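Local coordinates for protein mannose-6-phosphate isomerase (Helicobacter pylori, PDB 2QH5) that probably transfers GMP from GTP to alpha-D-mannose 1-phosphate, making GDP-mannose and releasing diphosphate, at residues A[201-205]-A[250-256]. Residues are numbered along the deposited sequence; the frame is centred on the assembly and turned at random.
Sequences ELKKH and LMQQSHK
Two torsions bring Glu201 and Ser254 together: Glu201 bends at chi2 (-65°), which puts OE2 beside Ser254 and OE1 beside Lys256, while Ser254 holds OG anti to its backbone N (chi1 -176°). Ser254 OG donates to Glu201 OE2 over 2.5 Å, arriving on the anti side and 32° out of the carboxylate plane. Ser254 OG also accepts from Lys256 N at 3.2 Å in an ST turn, so the serine ties the acid to the bend of the loop. Water 2 bridges OE2 to His255 N.

The other oxygen faces the lysines. Lys204 NZ reaches Glu201 OE1 at 2.9 Å, nearly along the C-O axis, whereas Lys256, extended beyond CG, lays its CD against Glu201 OE1 and makes a longer salt bridge (NZ to OE1 3.5 Å). Both ammonium groups approach from the same side, Lys204 NZ and Lys256 NZ lying 3.7 Å apart, a like-charge pair that the shared carboxylate and water 1 probably temper.

Gln253 O lies 3.1 Å from His205 NE2, but over the ring face at a poor angle, so this is no hydrogen bond; Gln253 CB is 3.7 Å from His205 CD2. Lys204 CB lies over the opposite face, also near the rim. Leu250 CD1 rests against Glu201 O (3.5 Å) and CB. Leu138 of strand 138-144 touches Glu201, Leu250 and Ser254. Salt-bridge network and ST turn thus join helix 195-205 to the loop entering strand 257-261 in the N-terminal GT-A-type nucleotidyltransferase domain, the part of the longer enzyme present here.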
ATOM      1  N   GLU A 201      -1.975 -16.003  -0.434  1.00 47.03           N
ATOM      2  CA  GLU A 201      -0.706 -15.914   0.282  1.00 46.14           C
ATOM      3  C   GLU A 201      -0.918 -15.591   1.749  1.00 48.73           C
ATOM      4  O   GLU A 201      -0.202 -16.105   2.609  1.00 49.42           O
ATOM      5  CB  GLU A 201       0.205 -14.865  -0.352  1.00 45.22           C
ATOM      6  CG  GLU A 201       0.914 -15.342  -1.615  1.00 57.02           C
ATOM      7  CD  GLU A 201       1.888 -16.474  -1.343  1.00 66.31           C
ATOM      8  OE1 GLU A 201       1.588 -17.609  -1.777  1.00 64.90           O
ATOM      9  OE2 GLU A 201       2.938 -16.234  -0.684  1.00 65.29           O
ATOM     10  N   LEU A 202      -1.903 -14.744   2.034  1.00 50.23           N
ATOM     11  CA  LEU A 202      -2.241 -14.430   3.415  1.00 53.03           C
ATOM     12  C   LEU A 202      -2.825 -15.660   4.112  1.00 52.23           C
ATOM     13  O   LEU A 202      -2.511 -15.908   5.264  1.00 52.57           O
ATOM     14  CB  LEU A 202      -3.194 -13.233   3.508  1.00 51.27           C
ATOM     15  CG  LEU A 202      -3.212 -12.417   4.813  1.00 40.77           C
ATOM     16  CD1 LEU A 202      -1.849 -11.870   5.211  1.00 46.14           C
ATOM     17  CD2 LEU A 202      -4.159 -11.273   4.645  1.00 43.44           C
ATOM     18  N   LYS A 203      -3.645 -16.441   3.410  1.00 54.06           N
ATOM     19  CA  LYS A 203      -4.171 -17.682   3.985  1.00 59.85           C
ATOM     20  C   LYS A 203      -3.039 -18.611   4.431  1.00 63.93           C
ATOM     21  O   LYS A 203      -3.042 -19.098   5.563  1.00 63.69           O
ATOM     22  CB  LYS A 203      -5.091 -18.400   2.999  1.00 60.58           C
ATOM     23  CG  LYS A 203      -6.064 -19.373   3.654  1.00 69.43           C
ATOM     24  CD  LYS A 203      -7.200 -19.727   2.694  1.00 84.81           C
ATOM     25  CE  LYS A 203      -8.140 -20.773   3.290  1.00 94.34           C
ATOM     26  NZ  LYS A 203      -7.577 -22.159   3.173  1.00101.96           N
ATOM     27  N   LYS A 204      -2.071 -18.823   3.539  1.00 67.40           N
ATOM     28  CA  LYS A 204      -0.902 -19.650   3.811  1.00 69.10           C
ATOM     29  C   LYS A 204      -0.074 -19.170   4.998  1.00 68.39           C
ATOM     30  O   LYS A 204       0.309 -19.967   5.853  1.00 70.21           O
ATOM     31  CB  LYS A 204       0.014 -19.718   2.585  1.00 74.62           C
ATOM     32  CG  LYS A 204      -0.417 -20.706   1.505  1.00 87.76           C
ATOM     33  CD  LYS A 204       0.790 -21.418   0.859  1.00 95.51           C
ATOM     34  CE  LYS A 204       1.501 -20.568  -0.197  1.00 98.76           C
ATOM     35  NZ  LYS A 204       0.670 -20.334  -1.421  1.00 98.09           N
ATOM     36  N   HIS A 205       0.208 -17.873   5.044  1.00 64.02           N
ATOM     37  CA  HIS A 205       1.273 -17.380   5.910  1.00 62.81           C
ATOM     38  C   HIS A 205       0.815 -16.642   7.158  1.00 63.59           C
ATOM     39  O   HIS A 205       1.511 -16.662   8.178  1.00 61.27           O
ATOM     40  CB  HIS A 205       2.284 -16.568   5.098  1.00 62.35           C
ATOM     41  CG  HIS A 205       3.092 -17.413   4.165  1.00 67.45           C
ATOM     42  ND1 HIS A 205       2.913 -17.398   2.799  1.00 59.59           N
ATOM     43  CD2 HIS A 205       4.049 -18.341   4.409  1.00 71.50           C
ATOM     44  CE1 HIS A 205       3.740 -18.261   2.239  1.00 60.15           C
ATOM     45  NE2 HIS A 205       4.440 -18.847   3.193  1.00 71.23           N
ATOM     46  N   LEU A 250       3.431 -11.054   6.028  1.00 61.29           N
ATOM     47  CA  LEU A 250       3.448 -11.756   4.753  1.00 61.28           C
ATOM     48  C   LEU A 250       4.770 -11.678   4.006  1.00 60.61           C
ATOM     49  O   LEU A 250       5.283 -12.698   3.540  1.00 57.50           O
ATOM     50  CB  LEU A 250       2.317 -11.234   3.868  1.00 60.82           C
ATOM     51  CG  LEU A 250       2.117 -11.850   2.486  1.00 58.48           C
ATOM     52  CD1 LEU A 250       1.896 -13.356   2.570  1.00 61.90           C
ATOM     53  CD2 LEU A 250       0.950 -11.160   1.807  1.00 55.21           C
ATOM     54  N   MET A 251       5.314 -10.472   3.896  1.00 59.77           N
ATOM     55  CA  MET A 251       6.495 -10.245   3.068  1.00 62.88           C
ATOM     56  C   MET A 251       7.759 -10.924   3.605  1.00 63.10           C
ATOM     57  O   MET A 251       8.687 -11.181   2.854  1.00 68.52           O
ATOM     58  CB  MET A 251       6.725  -8.745   2.838  1.00 60.70           C
ATOM     59  CG  MET A 251       5.528  -8.015   2.247  1.00 58.14           C
ATOM     60  SD  MET A 251       5.066  -8.617   0.610  1.00 61.67           S
ATOM     61  CE  MET A 251       3.436  -7.926   0.398  1.00 61.73           C
ATOM     62  N   GLN A 252       7.792 -11.242   4.891  1.00 63.94           N
ATOM     63  CA  GLN A 252       8.939 -11.963   5.445  1.00 64.01           C
ATOM     64  C   GLN A 252       8.816 -13.486   5.290  1.00 65.91           C
ATOM     65  O   GLN A 252       9.717 -14.232   5.683  1.00 65.52           O
ATOM     66  CB  GLN A 252       9.158 -11.593   6.914  1.00 61.76           C
ATOM     67  CG  GLN A 252       9.790 -10.227   7.114  1.00 64.74           C
ATOM     68  CD  GLN A 252      10.352 -10.033   8.512  1.00 74.29           C
ATOM     69  OE1 GLN A 252      11.163  -9.136   8.743  1.00 83.03           O
ATOM     70  NE2 GLN A 252       9.924 -10.874   9.452  1.00 77.72           N
ATOM     71  N   GLN A 253       7.710 -13.948   4.712  1.00 66.01           N
ATOM     72  CA  GLN A 253       7.454 -15.383   4.628  1.00 65.36           C
ATOM     73  C   GLN A 253       7.020 -15.855   3.260  1.00 63.64           C
ATOM     74  O   GLN A 253       7.024 -17.057   2.996  1.00 66.88           O
ATOM     75  CB  GLN A 253       6.402 -15.791   5.652  1.00 69.49           C
ATOM     76  CG  GLN A 253       6.973 -16.032   7.022  1.00 78.56           C
ATOM     77  CD  GLN A 253       6.241 -15.253   8.072  1.00 88.79           C
ATOM     78  OE1 GLN A 253       6.836 -14.436   8.774  1.00 97.70           O
ATOM     79  NE2 GLN A 253       4.934 -15.476   8.177  1.00 90.75           N
ATOM     80  N   SER A 254       6.629 -14.924   2.398  1.00 63.04           N
ATOM     81  CA  SER A 254       6.152 -15.288   1.067  1.00 65.78           C
ATOM     82  C   SER A 254       7.291 -15.738   0.130  1.00 64.79           C
ATOM     83  O   SER A 254       8.358 -15.104   0.050  1.00 51.42           O
ATOM     84  CB  SER A 254       5.353 -14.142   0.440  1.00 64.67           C
ATOM     85  OG  SER A 254       4.826 -14.532  -0.815  1.00 66.59           O
ATOM     86  N   HIS A 255       7.044 -16.843  -0.567  1.00 61.55           N
ATOM     87  CA  HIS A 255       7.980 -17.357  -1.554  1.00 65.54           C
ATOM     88  C   HIS A 255       7.763 -16.715  -2.928  1.00 63.32           C
ATOM     89  O   HIS A 255       8.516 -16.988  -3.864  1.00 65.84           O
ATOM     90  CB  HIS A 255       7.854 -18.879  -1.665  1.00 68.99           C
ATOM     91  CG  HIS A 255       8.209 -19.612  -0.409  1.00 80.98           C
ATOM     92  ND1 HIS A 255       9.500 -19.703   0.062  1.00 84.59           N
ATOM     93  CD2 HIS A 255       7.438 -20.300   0.468  1.00 87.64           C
ATOM     94  CE1 HIS A 255       9.510 -20.410   1.179  1.00 89.96           C
ATOM     95  NE2 HIS A 255       8.272 -20.783   1.447  1.00 90.40           N
ATOM     96  N   LYS A 256       6.747 -15.858  -3.038  1.00 58.22           N
ATOM     97  CA  LYS A 256       6.307 -15.319  -4.325  1.00 49.82           C
ATOM     98  C   LYS A 256       6.583 -13.830  -4.527  1.00 51.21           C
ATOM     99  O   LYS A 256       5.780 -13.126  -5.137  1.00 56.85           O
ATOM    100  CB  LYS A 256       4.828 -15.613  -4.521  1.00 50.99           C
ATOM    101  CG  LYS A 256       4.533 -17.087  -4.458  1.00 55.74           C
ATOM    102  CD  LYS A 256       3.110 -17.428  -4.821  1.00 60.88           C
ATOM    103  CE  LYS A 256       2.954 -18.944  -4.832  1.00 65.15           C
ATOM    104  NZ  LYS A 256       1.539 -19.376  -4.844  1.00 67.67           N
TER
HETATM  105  O   HOH W   1      -0.441 -18.004  -3.201  1.00 47.72           O
HETATM  106  O   HOH W   2       4.587 -18.568  -0.756  1.00 68.58           O